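Local coordinates for cellulose binding domain-containing protein (Clostridium clariflavum, PDB 4B96) that probably binds cellulose through this calcium-containing family 3b carbohydrate-binding module, one domain of a longer membrane protein belonging to a biomass-sensing system, at residues I21-V26 / L86-E91; I35-V40 / G93-G98; Y58-G63 / A101-A106. One frame throughout, in Å; residues are numbered along the deposited sequence.

Contact 1: residues I21-V26 / L86-E91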
loop_
_atom_site.group_PDB
_atom_site.type_symbol
_atom_site.label_atom_id
_atom_site.label_comp_id
_atom_site.label_asym_id
_atom_site.label_seq_id
_atom_site.Cartn_x
_atom_site.Cartn_y
_atom_site.Cartn_z
ATOM N N ILE A 21 20.911 1.477 -10.985
ATOM C CA ILE A 21 19.602 1.075 -10.572
ATOM C C ILE A 21 18.615 2.054 -11.229
ATOM O O ILE A 21 18.821 3.272 -11.150
ATOM C CB ILE A 21 19.482 1.129 -9.026
ATOM C CG1 ILE A 21 20.230 -0.088 -8.428
ATOM C CG2 ILE A 21 17.953 1.092 -8.607
ATOM C CD1 ILE A 21 20.319 -0.016 -6.857
ATOM N N ARG A 22 17.588 1.549 -11.921
ATOM C CA ARG A 22 16.615 2.471 -12.550
ATOM C C ARG A 22 15.387 2.597 -11.694
ATOM O O ARG A 22 14.703 1.593 -11.415
ATOM C CB ARG A 22 16.262 2.003 -13.966
ATOM C CG ARG A 22 17.509 2.040 -14.850
ATOM C CD ARG A 22 17.866 3.528 -15.226
ATOM N NE ARG A 22 16.798 4.209 -15.967
ATOM C CZ ARG A 22 16.649 4.125 -17.276
ATOM N NH1 ARG A 22 17.504 3.400 -17.990
ATOM N NH2 ARG A 22 15.627 4.741 -17.875
ATOM N N TRP A 23 15.129 3.799 -11.205
ATOM C CA TRP A 23 13.963 3.988 -10.341
ATOM C C TRP A 23 12.721 4.482 -11.105
ATOM O O TRP A 23 11.725 4.883 -10.481
ATOM C CB TRP A 23 14.334 4.926 -9.212
ATOM C CG TRP A 23 15.153 6.171 -9.672
ATOM C CD1 TRP A 23 16.543 6.343 -9.628
ATOM C CD2 TRP A 23 14.614 7.366 -10.240
ATOM N NE1 TRP A 23 16.862 7.608 -10.106
ATOM C CE2 TRP A 23 15.699 8.237 -10.511
ATOM C CE3 TRP A 23 13.304 7.788 -10.548
ATOM C CZ2 TRP A 23 15.508 9.506 -11.077
ATOM C CZ3 TRP A 23 13.106 9.044 -11.099
ATOM C CH2 TRP A 23 14.220 9.901 -11.363
ATOM N N ASP A 24 12.773 4.479 -12.442
ATOM C CA ASP A 24 11.716 5.127 -13.268
ATOM C C ASP A 24 10.287 4.862 -12.794
ATOM O O ASP A 24 9.865 3.670 -12.621
ATOM C CB ASP A 24 11.707 4.567 -14.676
ATOM C CG ASP A 24 13.033 4.804 -15.411
ATOM O OD1 ASP A 24 14.051 5.162 -14.746
ATOM O OD2 ASP A 24 13.020 4.611 -16.640
ATOM N N PHE A 25 9.511 5.924 -12.693
ATOM C CA PHE A 25 8.126 5.772 -12.277
ATOM C C PHE A 25 7.201 6.716 -13.014
ATOM O O PHE A 25 7.647 7.716 -13.628
ATOM C CB PHE A 25 7.975 5.947 -10.767
ATOM C CG PHE A 25 8.419 7.296 -10.246
ATOM C CD1 PHE A 25 7.513 8.366 -10.190
ATOM C CD2 PHE A 25 9.718 7.463 -9.705
ATOM C CE1 PHE A 25 7.896 9.612 -9.681
ATOM C CE2 PHE A 25 10.110 8.703 -9.162
ATOM C CZ PHE A 25 9.204 9.796 -9.194
ATOM N N VAL A 26 5.919 6.357 -12.965
ATOM C CA VAL A 26 4.858 7.216 -13.454
ATOM C C VAL A 26 3.877 7.405 -12.301
ATOM O O VAL A 26 3.410 6.446 -11.700
ATOM C CB VAL A 26 4.094 6.551 -14.623
ATOM C CG1 VAL A 26 2.959 7.489 -15.136
ATOM C CG2 VAL A 26 5.072 6.202 -15.751
ATOM N N LEU A 86 16.290 5.865 -1.804
ATOM C CA LEU A 86 16.405 7.097 -2.558
ATOM C C LEU A 86 15.050 7.790 -2.411
ATOM O O LEU A 86 13.996 7.166 -2.600
ATOM C CB LEU A 86 16.604 6.795 -4.039
ATOM C CG LEU A 86 16.399 7.961 -5.030
ATOM C CD1 LEU A 86 17.545 8.930 -4.926
ATOM C CD2 LEU A 86 16.293 7.426 -6.472
ATOM N N GLU A 87 15.086 9.073 -2.058
ATOM C CA GLU A 87 13.894 9.871 -2.084
ATOM C C GLU A 87 13.924 10.921 -3.202
ATOM O O GLU A 87 14.827 11.818 -3.244
ATOM C CB GLU A 87 13.763 10.593 -0.755
ATOM C CG GLU A 87 12.427 11.352 -0.692
ATOM C CD GLU A 87 12.134 11.764 0.728
ATOM O OE1 GLU A 87 11.511 10.956 1.500
ATOM O OE2 GLU A 87 12.551 12.904 1.081
ATOM N N VAL A 88 12.947 10.831 -4.083
ATOM C CA VAL A 88 12.794 11.780 -5.194
ATOM C C VAL A 88 11.756 12.853 -4.801
ATOM O O VAL A 88 10.666 12.511 -4.350
ATOM C CB VAL A 88 12.326 11.062 -6.470
ATOM C CG1 VAL A 88 12.122 12.078 -7.633
ATOM C CG2 VAL A 88 13.407 9.985 -6.901
ATOM N N THR A 89 12.112 14.126 -4.980
ATOM C CA THR A 89 11.224 15.224 -4.681
ATOM C C THR A 89 11.263 16.169 -5.891
ATOM O O THR A 89 12.061 15.958 -6.814
ATOM C CB THR A 89 11.684 15.994 -3.421
ATOM O OG1 THR A 89 13.070 16.346 -3.562
ATOM C CG2 THR A 89 11.497 15.135 -2.128
ATOM N N PHE A 90 10.373 17.166 -5.891
ATOM C CA PHE A 90 10.157 18.052 -7.043
ATOM C C PHE A 90 10.140 19.457 -6.588
ATOM O O PHE A 90 9.416 19.766 -5.640
ATOM C CB PHE A 90 8.792 17.738 -7.664
ATOM C CG PHE A 90 8.701 16.329 -8.092
ATOM C CD1 PHE A 90 8.287 15.332 -7.176
ATOM C CD2 PHE A 90 9.105 15.967 -9.371
ATOM C CE1 PHE A 90 8.235 13.967 -7.545
ATOM C CE2 PHE A 90 9.066 14.597 -9.759
ATOM C CZ PHE A 90 8.594 13.602 -8.843
ATOM N N GLU A 91 10.848 20.331 -7.300
ATOM C CA GLU A 91 10.815 21.758 -6.996
ATOM C C GLU A 91 9.646 22.397 -7.677
ATOM O O GLU A 91 9.256 23.501 -7.329
ATOM C CB GLU A 91 12.082 22.449 -7.520
ATOM C CG GLU A 91 13.367 21.897 -6.944
ATOM C CD GLU A 91 13.735 22.510 -5.609
ATOM O OE1 GLU A 91 12.812 22.993 -4.906
ATOM O OE2 GLU A 91 14.950 22.523 -5.266
#
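Trp23 lays one face of its indole against Leu86 and Val88, and the next aromatic along, Phe25, reaches Val88 and Phe90. Followed outward, the Trp23 side chain meets Leu86 CD2 almost at once, with Trp23 CB 4.2 Å from that methyl. CG sits between the backbone N and the carbonyl carbon (chi1 44°), a torsion that lays the ring across the Leu86 branch. Trp23 CG then lies 3.6 Å from Leu86 CD2, and Trp23 CD1 makes the closest approach of all, 3.3 Å to the same methyl. NE1 is still within reach of it: Leu86 CD2 stands over the five-membered ring of Trp23 as a CH-pi contact, 23° off the ring normal. Farther out the six-membered ring of Trp23 takes Val88 CG2 on its face, 4.2 Å from the centroid and only 10° off the normal. The two segments belong to strands 20-29 and 83-90, members of the two antiparallel sheets of a beta-sandwich; no hydrogen bond joins the segments, which meet through buried side chains. Phe25 meets its partners at its rim: Phe25 CZ is 4.0 Å from Val88 CG1 and 3.9 Å from Phe90 CZ, the last pair bringing two ring edges together from opposite directions. Tyr60 lies against the Phe90 ring, and Phe55 against that of Trp23.

Contact 2: residues I35-V40 / G93-G98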
loop_
_atom_site.group_PDB
_atom_site.type_symbol
_atom_site.label_atom_id
_atom_site.label_comp_id
_atom_site.label_asym_id
_atom_site.label_seq_id
_atom_site.Cartn_x
_atom_site.Cartn_y
_atom_site.Cartn_z
ATOM N N ILE A 35 -2.541 17.767 -8.827
ATOM C CA ILE A 35 -1.659 17.346 -7.734
ATOM C C ILE A 35 -0.381 18.180 -7.721
ATOM O O ILE A 35 0.359 18.211 -8.712
ATOM C CB ILE A 35 -1.290 15.872 -7.857
ATOM C CG1 ILE A 35 -2.534 15.042 -7.533
ATOM C CG2 ILE A 35 -0.140 15.500 -6.842
ATOM C CD1 ILE A 35 -2.355 13.557 -7.829
ATOM N N ASP A 36 -0.142 18.861 -6.599
ATOM C CA ASP A 36 1.054 19.696 -6.473
ATOM C C ASP A 36 2.272 18.851 -6.093
ATOM O O ASP A 36 2.391 18.415 -4.937
ATOM C CB ASP A 36 0.801 20.741 -5.395
ATOM C CG ASP A 36 1.915 21.780 -5.317
ATOM O OD1 ASP A 36 2.955 21.628 -6.013
ATOM O OD2 ASP A 36 1.740 22.745 -4.538
ATOM N N LEU A 37 3.172 18.597 -7.050
ATOM C CA LEU A 37 4.327 17.742 -6.783
ATOM C C LEU A 37 5.325 18.362 -5.780
ATOM O O LEU A 37 6.228 17.688 -5.291
ATOM C CB LEU A 37 5.046 17.401 -8.096
ATOM C CG LEU A 37 4.250 16.428 -8.970
ATOM C CD1 LEU A 37 5.044 16.117 -10.202
ATOM C CD2 LEU A 37 4.015 15.154 -8.194
ATOM N N ARG A 38 5.164 19.637 -5.485
ATOM C CA ARG A 38 6.013 20.225 -4.431
ATOM C C ARG A 38 5.759 19.576 -3.064
ATOM O O ARG A 38 6.573 19.682 -2.166
ATOM C CB ARG A 38 5.821 21.730 -4.335
ATOM C CG ARG A 38 6.394 22.461 -5.546
ATOM C CD ARG A 38 6.091 23.956 -5.448
ATOM N NE ARG A 38 4.646 24.138 -5.287
ATOM C CZ ARG A 38 4.058 25.272 -4.911
ATOM N NH1 ARG A 38 4.794 26.347 -4.630
ATOM N NH2 ARG A 38 2.732 25.325 -4.811
ATOM N N ASN A 39 4.639 18.883 -2.923
ATOM C CA ASN A 39 4.338 18.212 -1.667
ATOM C C ASN A 39 4.493 16.701 -1.733
ATOM O O ASN A 39 4.061 16.003 -0.812
ATOM C CB ASN A 39 2.918 18.532 -1.247
ATOM C CG ASN A 39 2.715 19.993 -0.978
ATOM O OD1 ASN A 39 3.607 20.682 -0.485
ATOM N ND2 ASN A 39 1.533 20.479 -1.307
ATOM N N VAL A 40 5.124 16.202 -2.797
ATOM C CA VAL A 40 5.174 14.782 -3.051
ATOM C C VAL A 40 6.569 14.230 -2.949
ATOM O O VAL A 40 7.499 14.788 -3.498
ATOM C CB VAL A 40 4.605 14.474 -4.458
ATOM C CG1 VAL A 40 4.874 13.037 -4.890
ATOM C CG2 VAL A 40 3.098 14.787 -4.467
ATOM N N GLY A 93 6.038 21.349 -10.534
ATOM C CA GLY A 93 5.309 20.299 -11.241
ATOM C C GLY A 93 3.902 20.163 -10.714
ATOM O O GLY A 93 3.672 20.192 -9.494
ATOM N N SER A 94 2.933 20.046 -11.624
ATOM C CA SER A 94 1.554 19.957 -11.193
ATOM C C SER A 94 0.880 18.915 -12.089
ATOM O O SER A 94 0.866 19.079 -13.310
ATOM C CB SER A 94 0.920 21.343 -11.363
ATOM O OG SER A 94 -0.420 21.326 -10.916
ATOM N N ILE A 95 0.359 17.813 -11.530
ATOM C CA ILE A 95 -0.218 16.808 -12.416
ATOM C C ILE A 95 -1.684 17.083 -12.657
ATOM O O ILE A 95 -2.450 17.087 -11.722
ATOM C CB ILE A 95 -0.127 15.370 -11.861
ATOM C CG1 ILE A 95 1.260 15.095 -11.266
ATOM C CG2 ILE A 95 -0.473 14.342 -12.979
ATOM C CD1 ILE A 95 1.423 13.611 -10.738
ATOM N N PRO A 96 -2.077 17.280 -13.932
ATOM C CA PRO A 96 -3.493 17.490 -14.233
ATOM C C PRO A 96 -4.311 16.223 -13.933
ATOM O O PRO A 96 -3.837 15.107 -14.137
ATOM C CB PRO A 96 -3.499 17.762 -15.745
ATOM C CG PRO A 96 -2.103 18.296 -16.044
ATOM C CD PRO A 96 -1.208 17.470 -15.107
ATOM N N PRO A 97 -5.540 16.414 -13.469
ATOM C CA PRO A 97 -6.478 15.297 -13.312
ATOM C C PRO A 97 -6.583 14.465 -14.608
ATOM O O PRO A 97 -6.779 15.048 -15.693
ATOM C CB PRO A 97 -7.820 15.978 -13.037
ATOM C CG PRO A 97 -7.588 17.404 -12.931
ATOM C CD PRO A 97 -6.147 17.731 -13.221
ATOM N N GLY A 98 -6.467 13.139 -14.484
ATOM C CA GLY A 98 -6.579 12.279 -15.641
ATOM C C GLY A 98 -5.226 12.195 -16.357
ATOM O O GLY A 98 -5.088 11.538 -17.373
#
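Backbone hydrogen bonds carry the pairing of Ile35 with Ile95, an antiparallel hydrogen-bonded pair. Ile35 N gives to Ile95 O at 3.0 Å, and Ile95 N returns to Ile35 O at 2.8 Å. A third bond, Leu37 N to Gly93 O, continues the ladder past the non-hydrogen-bonded pair of Asp36 and Ser94.

Apolar packing falls on the Ile35 and Ile95 face. Ile35 CB and Ile95 CB stand 4.2 Å apart. The Leu37 side chain runs at a slant across that of Ile95, with Leu37 CD2 3.9 Å from Ile95 CD1. Ile27 of strand 20-29 and Ala101 of strand 100-109 also touch Leu37 and Ile95.

Charge is confined to one segment. With CG anti to the backbone N (chi1 -172°), Asp36 turns its carboxylate to Arg38, which grips it side-on: Arg38 NE reaches Asp36 OD1 at 3.1 Å along a nearly straight bond (174°), and Arg38 NH2 reaches Asp36 OD2 at 2.8 Å. Arg38 N also gives to Asp36 OD1, from above the carboxylate plane, which closes an Asx turn at the start of the 3-10 segment 37-38. The whole is a short two-stranded antiparallel ribbon at the margin of the beta-sandwich.

Contact 3: residues Y58-G63 / A101-A106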
loop_
_atom_site.group_PDB
_atom_site.type_symbol
_atom_site.label_atom_id
_atom_site.label_comp_id
_atom_site.label_asym_id
_atom_site.label_seq_id
_atom_site.Cartn_x
_atom_site.Cartn_y
_atom_site.Cartn_z
ATOM N N TYR A 58 16.684 11.306 -16.280
ATOM C CA TYR A 58 16.750 11.239 -17.750
ATOM C C TYR A 58 15.509 11.860 -18.441
ATOM O O TYR A 58 15.564 12.179 -19.609
ATOM C CB TYR A 58 16.840 9.769 -18.195
ATOM C CG TYR A 58 18.075 9.077 -17.702
ATOM C CD1 TYR A 58 19.283 9.774 -17.613
ATOM C CD2 TYR A 58 18.051 7.703 -17.369
ATOM C CE1 TYR A 58 20.459 9.127 -17.180
ATOM C CE2 TYR A 58 19.198 7.037 -16.975
ATOM C CZ TYR A 58 20.386 7.746 -16.855
ATOM O OH TYR A 58 21.516 7.105 -16.407
ATOM N N PHE A 59 14.381 11.896 -17.744
ATOM C CA PHE A 59 13.152 12.362 -18.383
ATOM C C PHE A 59 12.217 12.808 -17.289
ATOM O O PHE A 59 12.020 12.080 -16.299
ATOM C CB PHE A 59 12.493 11.235 -19.225
ATOM C CG PHE A 59 11.316 11.718 -20.021
ATOM C CD1 PHE A 59 11.495 12.501 -21.151
ATOM C CD2 PHE A 59 10.023 11.421 -19.620
ATOM C CE1 PHE A 59 10.414 12.991 -21.883
ATOM C CE2 PHE A 59 8.913 11.911 -20.355
ATOM C CZ PHE A 59 9.112 12.694 -21.482
ATOM N N TYR A 60 11.618 13.990 -17.458
ATOM C CA TYR A 60 10.594 14.466 -16.513
ATOM C C TYR A 60 9.500 15.121 -17.387
ATOM O O TYR A 60 9.740 16.147 -17.997
ATOM C CB TYR A 60 11.185 15.505 -15.527
ATOM C CG TYR A 60 10.189 16.132 -14.561
ATOM C CD1 TYR A 60 9.082 15.391 -14.094
ATOM C CD2 TYR A 60 10.332 17.475 -14.146
ATOM C CE1 TYR A 60 8.178 15.917 -13.195
ATOM C CE2 TYR A 60 9.416 18.027 -13.240
ATOM C CZ TYR A 60 8.335 17.249 -12.779
ATOM O OH TYR A 60 7.425 17.786 -11.893
ATOM N N SER A 61 8.327 14.524 -17.478
ATOM C CA SER A 61 7.358 15.038 -18.429
ATOM C C SER A 61 6.769 16.411 -18.052
ATOM O O SER A 61 6.117 17.030 -18.864
ATOM C CB SER A 61 6.233 14.018 -18.643
ATOM O OG SER A 61 5.537 13.791 -17.408
ATOM N N LEU A 62 7.017 16.903 -16.830
ATOM C CA LEU A 62 6.380 18.138 -16.404
ATOM C C LEU A 62 7.355 19.269 -16.118
ATOM O O LEU A 62 6.984 20.312 -15.583
ATOM C CB LEU A 62 5.539 17.861 -15.150
ATOM C CG LEU A 62 4.433 16.822 -15.378
ATOM C CD1 LEU A 62 3.833 16.532 -14.033
ATOM C CD2 LEU A 62 3.365 17.311 -16.342
ATOM N N GLY A 63 8.617 19.092 -16.424
ATOM C CA GLY A 63 9.495 20.221 -16.223
ATOM C C GLY A 63 10.899 19.857 -16.601
ATOM O O GLY A 63 11.130 18.998 -17.456
ATOM N N ALA A 101 2.553 12.006 -14.310
ATOM C CA ALA A 101 3.900 12.585 -14.380
ATOM C C ALA A 101 4.816 11.397 -14.699
ATOM O O ALA A 101 4.794 10.379 -13.962
ATOM C CB ALA A 101 4.303 13.157 -13.009
ATOM N N TRP A 102 5.632 11.509 -15.758
ATOM C CA TRP A 102 6.614 10.442 -16.049
ATOM C C TRP A 102 7.957 10.924 -15.559
ATOM O O TRP A 102 8.376 12.021 -15.913
ATOM C CB TRP A 102 6.702 10.147 -17.579
ATOM C CG TRP A 102 5.379 9.604 -18.171
ATOM C CD1 TRP A 102 4.209 10.274 -18.257
ATOM C CD2 TRP A 102 5.117 8.287 -18.705
ATOM N NE1 TRP A 102 3.243 9.494 -18.831
ATOM C CE2 TRP A 102 3.769 8.266 -19.119
ATOM C CE3 TRP A 102 5.900 7.126 -18.894
ATOM C CZ2 TRP A 102 3.150 7.100 -19.701
ATOM C CZ3 TRP A 102 5.284 5.961 -19.492
ATOM C CH2 TRP A 102 3.926 5.967 -19.869
ATOM N N VAL A 103 8.643 10.108 -14.756
ATOM C CA VAL A 103 9.915 10.514 -14.213
ATOM C C VAL A 103 10.924 9.379 -14.309
ATOM O O VAL A 103 10.754 8.366 -13.618
ATOM C CB VAL A 103 9.794 10.972 -12.721
ATOM C CG1 VAL A 103 11.009 11.844 -12.363
ATOM C CG2 VAL A 103 8.480 11.762 -12.470
ATOM N N PHE A 104 11.911 9.487 -15.218
ATOM C CA PHE A 104 12.861 8.383 -15.430
ATOM C C PHE A 104 14.254 8.809 -14.973
ATOM O O PHE A 104 14.649 9.953 -15.151
ATOM C CB PHE A 104 13.055 8.010 -16.909
ATOM C CG PHE A 104 11.787 7.646 -17.617
ATOM C CD1 PHE A 104 10.592 7.531 -16.934
ATOM C CD2 PHE A 104 11.792 7.421 -18.973
ATOM C CE1 PHE A 104 9.408 7.197 -17.612
ATOM C CE2 PHE A 104 10.605 7.101 -19.633
ATOM C CZ PHE A 104 9.427 7.017 -18.953
ATOM N N GLY A 105 15.008 7.884 -14.403
ATOM C CA GLY A 105 16.395 8.201 -14.090
ATOM C C GLY A 105 17.053 7.039 -13.398
ATOM O O GLY A 105 16.485 5.949 -13.313
ATOM N N ALA A 106 18.263 7.285 -12.904
ATOM C CA ALA A 106 19.084 6.234 -12.362
ATOM C C ALA A 106 19.776 6.708 -11.084
ATOM O O ALA A 106 19.934 7.933 -10.842
ATOM C CB ALA A 106 20.157 5.830 -13.431
#
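Ser61 turns OG between its backbone N and carbonyl carbon, which directs the hydroxyl at Trp102 N, while Phe59 holds CG opposite its own N (chi1 -173°), a torsion that brings its ring over the Phe104 face and across Trp102 CB. The Ser61 hydroxyl oxygen, Ser61 OG, accepts from Trp102 N at 2.8 Å in an almost linear bond (178°), taking the place of a main-chain acceptor where strand 53-60 gives way to the type I turn Tyr60 to Gly63. Ser61 N in turn gives to Trp102 O at 3.0 Å. At the other end Tyr58 and Phe59 both face Phe104 as a classic beta bulge: Phe104 O accepts from Tyr58 N at 2.7 Å and, more loosely, from Phe59 N at 3.3 Å, both donors coming from the same face of its carbonyl plane. Phe59 CD2 stands over the centre of the Phe104 ring, the two planes inclined at 44°, and the edge of the Phe59 ring, at CE2, meets Trp102 CB at 4.0 Å. On the reverse face of the sheet Tyr60 and Val103 lie side by side, and Tyr60 OH bonds to Lys92 O. Within the turn, Leu62 CD1 packs on Ala101 CB at 3.6 Å. The chemistry thus divides by face: largely exposed aromatics outside, buried Tyr60 and Val103 inside. Strand 53-60, at one edge of its sheet within the chain, is held by main-chain bonds, with the Ser61 hydroxyl adding one more just past its end.

How the contacts relate
From the N terminus the chain runs through 21-26, 35-40 and 58-63 before their partners 86-91, 93-98 and 101-106 arrive in the same order. Each contact therefore closes a long loop, and every pair of loops crosses; none nests. Contact 1 joins the two sheets face to face. Contact 3 is laid within one of them, and its strand 100-109 adjoins 20-29, with Phe25 O 2.8 Å from Val103 N as a probable hydrogen bond. Contact 2 lies at the margin: Leu37 CD1 approaches Tyr60 OH at 3.4 Å, and Phe90 CB lies 3.5 Å from Leu37 O, so the small ribbon touches both other contacts.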